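Local coordinates for protein probable starch synthase 4, chloroplastic/amyloplastic (Arabidopsis thaliana, PDB 6GNE) that is probably a plant starch synthase of the two-lobed GT-B fold and binds ADP and a glycan between its lobes, at residues K374-E377 / A378-H381; I392-I395 / F396-C399; Q361-K364 / S365-H368; S304-S307 / R308-L311; Y112-Q115 / D116-R119. One frame throughout, in Å; residues are numbered along the deposited sequence.

How the contacts relate
Read from the N terminus, the five contacts come in series as 5, 4, 3, 1 and 2, and none nests in or crosses another. Contact 5 leads the loop after strand 92-100 into helix 117-134 of the N-terminal lobe. The others belong to the second lobe and its parallel sheet: contact 4 turns the chain from helix 287-300 toward strand 311-317, contact 3 from helix 350-362 toward strand 369-372, contact 1 from that strand into helix 377-386, and contact 2 from strand 389-392 toward helix 402-408. Contacts 3 and 4 pack together, His-368 ND1 lying 3.1 Å from Arg-309 NH2. Contacts 1, 2 and 5 instead face the ligand cleft.

Contact 1: residues K374-E377 / A378-H381; sequences KYDE and ALSH. With ADP (adenosine-5'-diphosphate), chain F.
Asp-376 caps the helix that begins after it, its OD1 accepting from Leu-379 N over 3.0 Å in an almost straight bond, although the donor stands well above the carboxylate plane. The aspartate CG is anti to the backbone N (chi1 -172°), which carries the carboxylate over the opening turn, its CG 3.7 Å from Leu-379 CB. Ser-380 secures the same turn twice: its backbone N donates to Asp-376 O, and its OG donates to Glu-377 O at 2.8 Å, in the carbonyl plane and on a lone pair. That carbonyl also lies at the edge of the His-381 ring, in the ring plane. The N-cap follows strand 369-372 in the Rossmann-like second lobe of the GT-B fold, and the residues leading into it bind adenine. ADP N6 donates to Lys-374 O (3.0 Å), while Asp-376 N donates to ADP N1 (3.1 Å), so one main-chain strip reads the edge of the base. The base lies over one face of the Tyr-375 ring. Further out, Leu-379 packs on Leu-296 and Leu-344, and His-381 ND1 is hydrogen-bonded to Asp-274 while its ring stacks with Trp-269.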
# COMPACT_ATOMS: atom_id res chain seq x y z
N LYS A 374 -17.41 -5.12 1.51
CA LYS A 374 -16.96 -5.28 0.13
C LYS A 374 -15.82 -4.29 -0.20
O LYS A 374 -15.61 -3.34 0.52
CB LYS A 374 -18.12 -5.05 -0.85
CG LYS A 374 -18.69 -3.63 -0.80
CD LYS A 374 -19.98 -3.48 -1.59
CE LYS A 374 -20.28 -2.01 -1.77
NZ LYS A 374 -21.53 -1.83 -2.53
N TYR A 375 -15.10 -4.57 -1.29
CA TYR A 375 -14.14 -3.65 -1.89
C TYR A 375 -14.94 -2.76 -2.83
O TYR A 375 -15.63 -3.28 -3.65
CB TYR A 375 -13.03 -4.40 -2.67
CG TYR A 375 -11.97 -3.44 -3.12
CD1 TYR A 375 -10.97 -3.03 -2.22
CD2 TYR A 375 -12.03 -2.84 -4.39
CE1 TYR A 375 -10.02 -2.08 -2.58
CE2 TYR A 375 -11.10 -1.87 -4.75
CZ TYR A 375 -10.09 -1.50 -3.83
OH TYR A 375 -9.14 -0.55 -4.18
N ASP A 376 -14.90 -1.44 -2.67
CA ASP A 376 -15.57 -0.53 -3.61
C ASP A 376 -14.85 0.82 -3.69
O ASP A 376 -14.88 1.63 -2.75
CB ASP A 376 -17.03 -0.33 -3.19
CG ASP A 376 -17.86 0.44 -4.22
OD1 ASP A 376 -17.36 1.36 -4.88
OD2 ASP A 376 -19.07 0.16 -4.32
N GLU A 377 -14.25 1.08 -4.85
CA GLU A 377 -13.44 2.26 -5.08
C GLU A 377 -14.27 3.53 -5.05
O GLU A 377 -14.00 4.45 -4.30
CB GLU A 377 -12.70 2.18 -6.43
CG GLU A 377 -11.47 3.08 -6.46
CD GLU A 377 -10.92 3.41 -7.84
OE1 GLU A 377 -9.99 4.25 -7.85
OE2 GLU A 377 -11.36 2.85 -8.89
N ALA A 378 -15.29 3.57 -5.88
CA ALA A 378 -16.17 4.74 -5.94
C ALA A 378 -16.60 5.15 -4.52
O ALA A 378 -16.43 6.29 -4.10
CB ALA A 378 -17.37 4.45 -6.85
N LEU A 379 -17.12 4.19 -3.77
CA LEU A 379 -17.65 4.45 -2.43
C LEU A 379 -16.63 4.99 -1.43
O LEU A 379 -16.97 5.90 -0.64
CB LEU A 379 -18.31 3.19 -1.82
CG LEU A 379 -19.82 3.31 -1.70
CD1 LEU A 379 -20.38 1.97 -1.22
CD2 LEU A 379 -20.22 4.45 -0.74
N SER A 380 -15.41 4.46 -1.47
CA SER A 380 -14.33 4.98 -0.62
C SER A 380 -14.13 6.47 -0.79
O SER A 380 -14.04 7.20 0.19
CB SER A 380 -13.02 4.22 -0.81
OG SER A 380 -12.40 4.50 -2.02
N HIS A 381 -14.09 6.95 -2.03
CA HIS A 381 -14.03 8.39 -2.27
C HIS A 381 -15.10 9.15 -1.49
O HIS A 381 -14.76 10.06 -0.76
CB HIS A 381 -14.08 8.72 -3.76
CG HIS A 381 -12.80 8.43 -4.49
ND1 HIS A 381 -11.86 9.40 -4.74
CD2 HIS A 381 -12.31 7.28 -5.00
CE1 HIS A 381 -10.85 8.86 -5.39
NE2 HIS A 381 -11.09 7.58 -5.56
PB ADP F . -3.00 -1.74 3.32
O1B ADP F . -1.89 -1.62 2.32
O2B ADP F . -4.33 -2.18 2.80
O3B ADP F . -2.57 -2.58 4.50
PA ADP F . -2.90 1.14 3.18
O1A ADP F . -3.49 2.20 4.06
O2A ADP F . -1.42 1.28 2.92
O3A ADP F . -3.26 -0.26 3.89
O5' ADP F . -3.64 1.08 1.75
C5' ADP F . -5.04 0.87 1.63
C4' ADP F . -5.64 1.36 0.29
O4' ADP F . -6.70 0.48 -0.11
C3' ADP F . -6.29 2.72 0.38
O3' ADP F . -6.27 3.32 -0.90
C2' ADP F . -7.72 2.41 0.75
O2' ADP F . -8.62 3.44 0.38
C1' ADP F . -7.95 1.17 -0.07
N9 ADP F . -8.96 0.26 0.50
C8 ADP F . -8.80 -0.60 1.52
N7 ADP F . -9.93 -1.31 1.73
C5 ADP F . -10.84 -0.91 0.83
C6 ADP F . -12.26 -1.24 0.49
N6 ADP F . -12.93 -2.18 1.21
N1 ADP F . -12.84 -0.57 -0.54
C2 ADP F . -12.15 0.37 -1.24
N3 ADP F . -10.88 0.72 -0.97
C4 ADP F . -10.19 0.12 0.03

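Contact 2: residues I392-I395 / F396-C399; sequences IPSI and FEPC. With AC1 (4,6-dideoxy-4-{[(1S,4R,5S,6S)-4,5,6-trihydroxy-3-(hydroxymethyl)cyclohex-2-en-1-yl]amino}-alpha-D-glucopyranose), chain C.
Ser-394 OG donates to Glu-397 OE2 across 2.7 Å, using the carboxylate lone pair that points away from the other oxygen. Glu-397 probably corresponds to the first glutamate of the E-X7-E motif of related GT-B glycosyltransferases, and lies in the loop that follows strand 389-392 of the second lobe. Its chain leaves with CG anti to the backbone N, and the bend at chi2 (68°) brings the carboxylate back beside Ser-394 instead of letting it run straight on. Within this loop OE2 takes the serine, while OE1 accepts from O3B of the bound AC1 group at 2.7 Å and is also in a salt bridge with Lys-322. Ser-394 can be regarded as a second-shell residue which, with Lys-322, would limit the rotation of a carboxylate that touches the ligand directly.

Pro-393 centres an inverse gamma turn, closed by a weak bond from Ser-394 N to Ile-392 O, and Arg-416 donates from NE to Ser-394 O and from NH1 to Ile-395 O. Beyond this turn the Phe-396 ring makes a cation-pi contact with Lys-244. The last residues bring the main chain up to the sugar-like ring: Pro-398 lays its CD 3.4 Å from AC1 O3B, and that same hydroxyl, while donating to the glutamate, accepts the N-H of Cys-399, with Cys-399 N 3.1 Å from O3B and an angle of 171° at the hydrogen.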
# COMPACT_ATOMS: atom_id res chain seq x y z
N ILE A 392 -8.06 4.50 12.46
CA ILE A 392 -7.00 3.57 12.05
C ILE A 392 -6.38 3.02 13.35
O ILE A 392 -5.29 3.42 13.79
CB ILE A 392 -5.86 4.21 11.15
CG1 ILE A 392 -6.33 5.45 10.40
CG2 ILE A 392 -5.28 3.21 10.15
CD1 ILE A 392 -6.49 6.70 11.25
N PRO A 393 -7.06 2.09 13.98
CA PRO A 393 -6.57 1.61 15.26
C PRO A 393 -5.69 0.36 15.11
O PRO A 393 -5.95 -0.68 15.75
CB PRO A 393 -7.87 1.29 15.98
CG PRO A 393 -8.68 0.72 14.89
CD PRO A 393 -8.41 1.62 13.72
N SER A 394 -4.64 0.47 14.28
CA SER A 394 -3.87 -0.70 13.83
C SER A 394 -3.02 -1.31 14.94
O SER A 394 -2.47 -0.60 15.79
CB SER A 394 -2.99 -0.33 12.63
OG SER A 394 -3.75 0.28 11.60
N ILE A 395 -2.91 -2.64 14.93
CA ILE A 395 -1.98 -3.35 15.82
C ILE A 395 -0.55 -3.00 15.39
O ILE A 395 0.30 -2.72 16.21
CB ILE A 395 -2.23 -4.88 15.82
CG1 ILE A 395 -3.68 -5.20 16.26
CG2 ILE A 395 -1.23 -5.61 16.72
CD1 ILE A 395 -4.12 -4.55 17.56
N PHE A 396 -0.31 -3.01 14.08
CA PHE A 396 0.93 -2.47 13.48
C PHE A 396 0.63 -1.92 12.08
O PHE A 396 -0.34 -2.30 11.46
CB PHE A 396 2.07 -3.53 13.44
CG PHE A 396 1.87 -4.60 12.39
CD1 PHE A 396 1.10 -5.74 12.67
CD2 PHE A 396 2.44 -4.48 11.12
CE1 PHE A 396 0.89 -6.73 11.72
CE2 PHE A 396 2.25 -5.47 10.16
CZ PHE A 396 1.48 -6.59 10.47
N GLU A 397 1.45 -1.02 11.59
CA GLU A 397 1.15 -0.35 10.35
C GLU A 397 2.45 0.19 9.72
O GLU A 397 2.95 1.26 10.11
CB GLU A 397 0.12 0.77 10.60
CG GLU A 397 -0.56 1.28 9.34
CD GLU A 397 -1.48 0.26 8.70
OE1 GLU A 397 -1.19 -0.15 7.58
OE2 GLU A 397 -2.50 -0.14 9.29
N PRO A 398 3.01 -0.55 8.74
CA PRO A 398 4.22 -0.15 8.04
C PRO A 398 4.21 1.29 7.58
O PRO A 398 5.17 2.01 7.79
CB PRO A 398 4.23 -1.10 6.84
CG PRO A 398 3.60 -2.36 7.35
CD PRO A 398 2.55 -1.89 8.31
N CYS A 399 3.10 1.69 6.96
CA CYS A 399 2.86 3.10 6.69
C CYS A 399 1.39 3.48 6.91
O CYS A 399 1.07 4.26 7.80
CB CYS A 399 3.28 3.48 5.30
SG CYS A 399 3.07 5.25 4.96
C1 AC1 C . 0.21 -7.11 0.04
O2 AC1 C . 2.61 -7.33 0.32
C2 AC1 C . 1.53 -6.38 0.32
C4A AC1 C . 1.57 0.18 3.68
C3 AC1 C . 1.46 -5.57 1.62
O3 AC1 C . 2.71 -4.88 1.76
C4 AC1 C . 0.27 -4.60 1.57
N4A AC1 C . 0.14 -3.71 2.74
C5 AC1 C . -0.97 -5.48 1.38
O5 AC1 C . -0.87 -6.18 0.13
C6 AC1 C . -2.27 -4.69 1.29
C1B AC1 C . 1.15 -2.71 3.13
C2B AC1 C . 0.94 -2.12 4.55
O2B AC1 C . -0.06 -2.82 5.32
C3B AC1 C . 0.63 -0.62 4.57
O3B AC1 C . 0.89 -0.18 5.90
O4 AC1 C . 1.16 1.54 3.68
C5B AC1 C . 1.63 -0.38 2.29
C7B AC1 C . 1.38 -1.67 2.05
C6B AC1 C . 2.04 0.51 1.14
O6B AC1 C . 3.38 0.97 1.32

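Contact 3: residues Q361-K364 / S365-H368; sequences QQFK and SHDH
Phe-363 and His-366 make a T-shaped aromatic pair just past the end of helix 350-362, where the chain turns toward strand 369-372 of the second, Rossmann-like lobe of the GT-B fold. The phenylalanine presents its edge: CD1 stands over one face of the imidazole, displaced toward the rim and 3.7 Å from His-366 CG. The ring centroids are 5.2 Å apart and the planes stand at 74°. Both side chains point the same way, with CG of His-366 opposite its backbone N (chi1 -161°), which sets the ring alongside the phenyl group. This is the packed side of the turn, where Phe-363 is buried against Ile-331 and Leu-335 of helix 324-336, and His-366 also touches Leu-335.

The other side is loose. Lys-364 and Ser-365, at the crest of the turn, are exposed in the molecule, and the lysine runs away from the segment that follows. What closes the turn beneath them is a main-chain bond, His-366 N to Phe-363 O at 3.0 Å, nearly straight at the hydrogen but arriving from above the carbonyl plane. The imidazole is held as well on its polar side, for His-366 ND1 accepts the N-H of His-368, with N and ND1 3.2 Å apart and the donor well out of the ring plane.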
# COMPACT_ATOMS: atom_id res chain seq x y z
N GLN A 361 -26.11 -7.22 9.85
CA GLN A 361 -27.53 -7.58 9.96
C GLN A 361 -28.26 -6.88 11.11
O GLN A 361 -29.41 -6.40 10.99
CB GLN A 361 -27.68 -9.10 10.24
CG GLN A 361 -28.09 -9.98 9.07
CD GLN A 361 -26.94 -10.29 8.10
OE1 GLN A 361 -26.40 -11.40 8.09
NE2 GLN A 361 -26.54 -9.27 7.30
N GLN A 362 -27.56 -6.86 12.24
CA GLN A 362 -27.97 -6.12 13.45
C GLN A 362 -28.38 -4.65 13.13
O GLN A 362 -29.29 -4.10 13.77
CB GLN A 362 -26.83 -6.18 14.48
CG GLN A 362 -27.25 -6.08 15.93
CD GLN A 362 -26.15 -6.54 16.89
OE1 GLN A 362 -26.07 -7.70 17.25
NE2 GLN A 362 -25.32 -5.63 17.31
N PHE A 363 -27.70 -4.05 12.14
CA PHE A 363 -27.91 -2.65 11.72
C PHE A 363 -28.44 -2.45 10.28
O PHE A 363 -28.30 -1.36 9.72
CB PHE A 363 -26.59 -1.86 11.91
CG PHE A 363 -26.11 -1.75 13.36
CD1 PHE A 363 -26.82 -1.02 14.31
CD2 PHE A 363 -24.93 -2.35 13.76
CE1 PHE A 363 -26.38 -0.93 15.63
CE2 PHE A 363 -24.47 -2.24 15.07
CZ PHE A 363 -25.21 -1.56 16.01
N LYS A 364 -29.07 -3.47 9.68
CA LYS A 364 -29.53 -3.44 8.24
C LYS A 364 -29.96 -2.06 7.70
O LYS A 364 -29.38 -1.55 6.70
CB LYS A 364 -30.73 -4.39 8.02
CG LYS A 364 -30.43 -5.87 7.76
CD LYS A 364 -31.76 -6.66 7.73
CE LYS A 364 -31.59 -8.13 8.07
NZ LYS A 364 -30.93 -8.89 6.97
N SER A 365 -30.99 -1.51 8.34
CA SER A 365 -31.51 -0.16 8.02
C SER A 365 -31.60 0.70 9.27
O SER A 365 -32.60 1.37 9.50
CB SER A 365 -32.85 -0.25 7.30
OG SER A 365 -33.76 -0.97 8.10
N HIS A 366 -30.55 0.66 10.08
CA HIS A 366 -30.41 1.55 11.24
C HIS A 366 -30.15 2.97 10.74
O HIS A 366 -29.51 3.19 9.69
CB HIS A 366 -29.23 1.12 12.14
CG HIS A 366 -29.30 1.67 13.53
ND1 HIS A 366 -28.48 2.70 13.96
CD2 HIS A 366 -30.08 1.35 14.58
CE1 HIS A 366 -28.76 2.98 15.22
NE2 HIS A 366 -29.71 2.16 15.63
N ASP A 367 -30.63 3.93 11.51
CA ASP A 367 -30.45 5.33 11.17
C ASP A 367 -29.00 5.84 11.21
O ASP A 367 -28.70 6.83 10.56
CB ASP A 367 -31.29 6.21 12.09
CG ASP A 367 -32.75 6.17 11.81
OD1 ASP A 367 -33.20 5.46 10.89
OD2 ASP A 367 -33.45 6.85 12.59
N HIS A 368 -28.13 5.21 12.00
CA HIS A 368 -26.81 5.75 12.33
C HIS A 368 -25.62 4.82 12.03
O HIS A 368 -24.49 5.26 12.12
CB HIS A 368 -26.80 6.17 13.81
CG HIS A 368 -27.94 7.06 14.19
ND1 HIS A 368 -27.87 8.44 14.16
CD2 HIS A 368 -29.21 6.76 14.58
CE1 HIS A 368 -29.04 8.95 14.52
NE2 HIS A 368 -29.86 7.95 14.78

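Contact 4: residues S304-S307 / R308-L311; sequences SAES and RRPL
Glu-306 and Arg-309 meet by their charged ends in a salt bridge that closes a short surface loop. The two side chains run at a slant to each other, their carboxylate and guanidinium planes 62° apart, so they do not form the flat, two-pronged pairing often seen between such groups. A single bond carries the contact instead: Arg-309 NE donates to Glu-306 OE2 at 2.7 Å and 173°. The acceptor lies at the edge of the guanidinium, in its plane, whereas the donor approaches the carboxylate on its syn side but somewhat out of plane. Arg-309 extends from CB to CD and then bends at chi3 (-108°), which presents NE to the glutamate.

The main chain beneath is joined by a water, which donates to Glu-306 O (2.8 Å) and accepts from Arg-309 N (3.2 Å). Between these two residues Arg-308 adopts positive phi, and its side chain leads away from Ser-307 to a cation-pi contact with Tyr-462. The loop leaves helix 287-300 and enters strand 311-317 of the parallel sheet in the second GT-B lobe, with Arg-309 touching both Arg-297 of that helix and Gln-340 at the start of strand 340-346, while Pro-310 rests on Phe-459 and Tyr-462 of helix 448-464.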
# COMPACT_ATOMS: atom_id res chain seq x y z
N SER A 304 -30.45 12.23 8.66
CA SER A 304 -29.88 13.56 8.60
C SER A 304 -30.72 14.54 9.41
O SER A 304 -30.52 15.73 9.32
CB SER A 304 -29.67 14.01 7.14
OG SER A 304 -30.90 14.07 6.48
N ALA A 305 -31.64 14.03 10.22
CA ALA A 305 -32.47 14.89 11.09
C ALA A 305 -31.67 15.84 11.95
O ALA A 305 -32.09 16.98 12.13
CB ALA A 305 -33.35 14.07 12.01
N GLU A 306 -30.55 15.37 12.52
CA GLU A 306 -29.70 16.25 13.34
C GLU A 306 -28.51 16.80 12.53
O GLU A 306 -27.86 16.10 11.74
CB GLU A 306 -29.19 15.55 14.61
CG GLU A 306 -30.27 14.91 15.48
CD GLU A 306 -29.82 13.57 16.06
OE1 GLU A 306 -30.63 12.62 16.15
OE2 GLU A 306 -28.61 13.44 16.37
N SER A 307 -28.26 18.10 12.75
CA SER A 307 -26.99 18.77 12.43
C SER A 307 -26.03 18.51 13.62
O SER A 307 -26.48 18.31 14.79
CB SER A 307 -27.21 20.28 12.22
OG SER A 307 -28.21 20.76 13.12
N ARG A 308 -24.73 18.50 13.32
CA ARG A 308 -23.71 18.19 14.35
C ARG A 308 -23.80 16.80 15.01
O ARG A 308 -23.52 16.65 16.18
CB ARG A 308 -23.69 19.31 15.41
CG ARG A 308 -23.00 20.57 14.90
CD ARG A 308 -21.49 20.51 15.14
NE ARG A 308 -20.74 20.64 13.89
CZ ARG A 308 -19.43 20.62 13.81
NH1 ARG A 308 -18.88 20.68 12.61
NH2 ARG A 308 -18.66 20.48 14.87
N ARG A 309 -24.10 15.80 14.20
CA ARG A 309 -23.84 14.43 14.58
C ARG A 309 -22.59 14.01 13.78
O ARG A 309 -22.63 14.01 12.56
CB ARG A 309 -25.05 13.56 14.28
CG ARG A 309 -25.00 12.23 14.95
CD ARG A 309 -26.25 11.39 14.75
NE ARG A 309 -27.07 11.28 15.96
CZ ARG A 309 -27.07 10.28 16.85
NH1 ARG A 309 -27.91 10.36 17.88
NH2 ARG A 309 -26.29 9.19 16.76
N PRO A 310 -21.47 13.70 14.46
CA PRO A 310 -20.26 13.35 13.73
C PRO A 310 -20.36 11.96 13.04
O PRO A 310 -20.84 11.01 13.65
CB PRO A 310 -19.19 13.34 14.83
CG PRO A 310 -19.92 12.97 16.04
CD PRO A 310 -21.28 13.59 15.91
N LEU A 311 -19.94 11.91 11.78
CA LEU A 311 -19.89 10.68 11.00
C LEU A 311 -18.48 10.13 11.09
O LEU A 311 -17.54 10.78 10.67
CB LEU A 311 -20.26 10.96 9.54
CG LEU A 311 -20.23 9.76 8.59
CD1 LEU A 311 -21.34 8.79 8.94
CD2 LEU A 311 -20.41 10.23 7.16
O HOH W 1 -25.13 16.49 11.24

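Contact 5: residues Y112-Q115 / D116-R119; sequences YGEQ and DDFR. With GLC (alpha-D-glucopyranose), chain B.
Asp-117, the first residue inside helix 117-134, turns its carboxylate backward and takes two successive main-chain N-H groups from the loop before it. Gly-113 N donates to OD2 of Asp-117 at 3.0 Å, on the syn lone pair, and Glu-114 N makes a weak bond to OD1 of the same aspartate at 3.1 Å. Asp-116, at the N-cap position itself, makes no capping bond with its side chain. Asp-117 reaches the loop because its CG is turned beside its own backbone N (chi1 -86°). Gly-113 has a positive phi (102°), where a CB would be jammed against the preceding carbonyl O.

A type I beta turn from Glu-114 to Asp-117 forms the corner, closed by Asp-117 N to Glu-114 O (3.3 Å), the donor standing above the carbonyl plane. A water adds a second link, donating to Gln-115 O and accepting from Phe-118 N. Tyr-112, just before this corner in the N-terminal lobe of the GT-B fold, belongs to the glycan pocket: glucose lies over one face of its ring, with GLC C4 3.9 Å from Tyr-112 CD2, while Glu-18 takes the phenol.

Three acidic residues gather within four positions, and arginines answer them. Arg-108 bridges Glu-114 and Asp-116, and Arg-120 pairs with Asp-117 OD1, an arrangement that would offset the mutual repulsion and probably keep the carboxylates ionised.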
# COMPACT_ATOMS: atom_id res chain seq x y z
N TYR A 112 -3.99 -12.28 -5.41
CA TYR A 112 -3.22 -13.06 -4.46
C TYR A 112 -4.06 -14.18 -3.87
O TYR A 112 -5.27 -14.18 -4.01
CB TYR A 112 -2.76 -12.21 -3.29
CG TYR A 112 -1.96 -10.98 -3.62
CD1 TYR A 112 -0.89 -11.04 -4.51
CD2 TYR A 112 -2.24 -9.76 -3.00
CE1 TYR A 112 -0.13 -9.92 -4.78
CE2 TYR A 112 -1.50 -8.63 -3.28
CZ TYR A 112 -0.43 -8.70 -4.18
OH TYR A 112 0.33 -7.59 -4.45
N GLY A 113 -3.38 -15.11 -3.22
CA GLY A 113 -4.01 -16.13 -2.40
C GLY A 113 -4.15 -17.50 -3.00
O GLY A 113 -4.83 -18.34 -2.43
N GLU A 114 -3.49 -17.76 -4.12
CA GLU A 114 -3.47 -19.10 -4.69
C GLU A 114 -2.45 -19.96 -3.92
O GLU A 114 -1.49 -19.46 -3.34
CB GLU A 114 -3.10 -19.05 -6.17
CG GLU A 114 -4.07 -18.24 -7.04
CD GLU A 114 -5.44 -18.89 -7.20
OE1 GLU A 114 -5.52 -19.92 -7.88
OE2 GLU A 114 -6.44 -18.36 -6.66
N GLN A 115 -2.66 -21.28 -3.95
CA GLN A 115 -1.79 -22.23 -3.26
C GLN A 115 -0.37 -22.23 -3.83
O GLN A 115 0.59 -22.47 -3.12
CB GLN A 115 -2.41 -23.65 -3.26
CG GLN A 115 -1.98 -24.58 -2.11
CD GLN A 115 -2.30 -24.05 -0.67
OE1 GLN A 115 -3.11 -23.11 -0.46
NE2 GLN A 115 -1.66 -24.68 0.33
N ASP A 116 -0.24 -21.92 -5.11
CA ASP A 116 1.07 -21.84 -5.75
C ASP A 116 1.56 -20.39 -5.99
O ASP A 116 2.22 -20.13 -6.98
CB ASP A 116 1.05 -22.67 -7.06
CG ASP A 116 0.10 -22.10 -8.12
OD1 ASP A 116 -0.84 -21.36 -7.77
OD2 ASP A 116 0.29 -22.40 -9.32
N ASP A 117 1.27 -19.46 -5.08
CA ASP A 117 1.73 -18.05 -5.24
C ASP A 117 3.23 -17.95 -5.49
O ASP A 117 3.67 -17.14 -6.31
CB ASP A 117 1.36 -17.16 -4.03
CG ASP A 117 -0.04 -16.56 -4.12
OD1 ASP A 117 -0.73 -16.68 -5.15
OD2 ASP A 117 -0.44 -15.90 -3.15
N PHE A 118 4.01 -18.78 -4.80
CA PHE A 118 5.46 -18.77 -4.91
C PHE A 118 5.90 -18.98 -6.37
O PHE A 118 6.74 -18.24 -6.91
CB PHE A 118 6.07 -19.85 -4.00
CG PHE A 118 7.55 -19.72 -3.83
CD1 PHE A 118 8.43 -20.18 -4.80
CD2 PHE A 118 8.08 -19.09 -2.70
CE1 PHE A 118 9.78 -20.02 -4.66
CE2 PHE A 118 9.44 -18.92 -2.55
CZ PHE A 118 10.30 -19.40 -3.53
N ARG A 119 5.31 -20.00 -7.00
CA ARG A 119 5.60 -20.32 -8.38
C ARG A 119 5.12 -19.20 -9.31
O ARG A 119 5.88 -18.75 -10.19
CB ARG A 119 4.99 -21.67 -8.76
CG ARG A 119 5.74 -22.85 -8.15
CD ARG A 119 4.96 -24.17 -8.27
NE ARG A 119 4.57 -24.49 -9.65
CZ ARG A 119 5.40 -24.90 -10.61
NH1 ARG A 119 4.92 -25.16 -11.82
NH2 ARG A 119 6.71 -25.03 -10.40
C1 GLC B . -1.16 -12.21 0.49
C2 GLC B . 0.06 -11.70 -0.27
C3 GLC B . 0.62 -10.44 0.39
C4 GLC B . -0.48 -9.39 0.42
C5 GLC B . -1.65 -9.93 1.23
C6 GLC B . -2.82 -8.95 1.22
O2 GLC B . 1.03 -12.74 -0.37
O3 GLC B . 1.74 -9.94 -0.32
O4 GLC B . 0.01 -8.17 0.98
O5 GLC B . -2.11 -11.16 0.65
O6 GLC B . -3.97 -9.58 1.80
O HOH W 2 2.97 -21.25 -3.19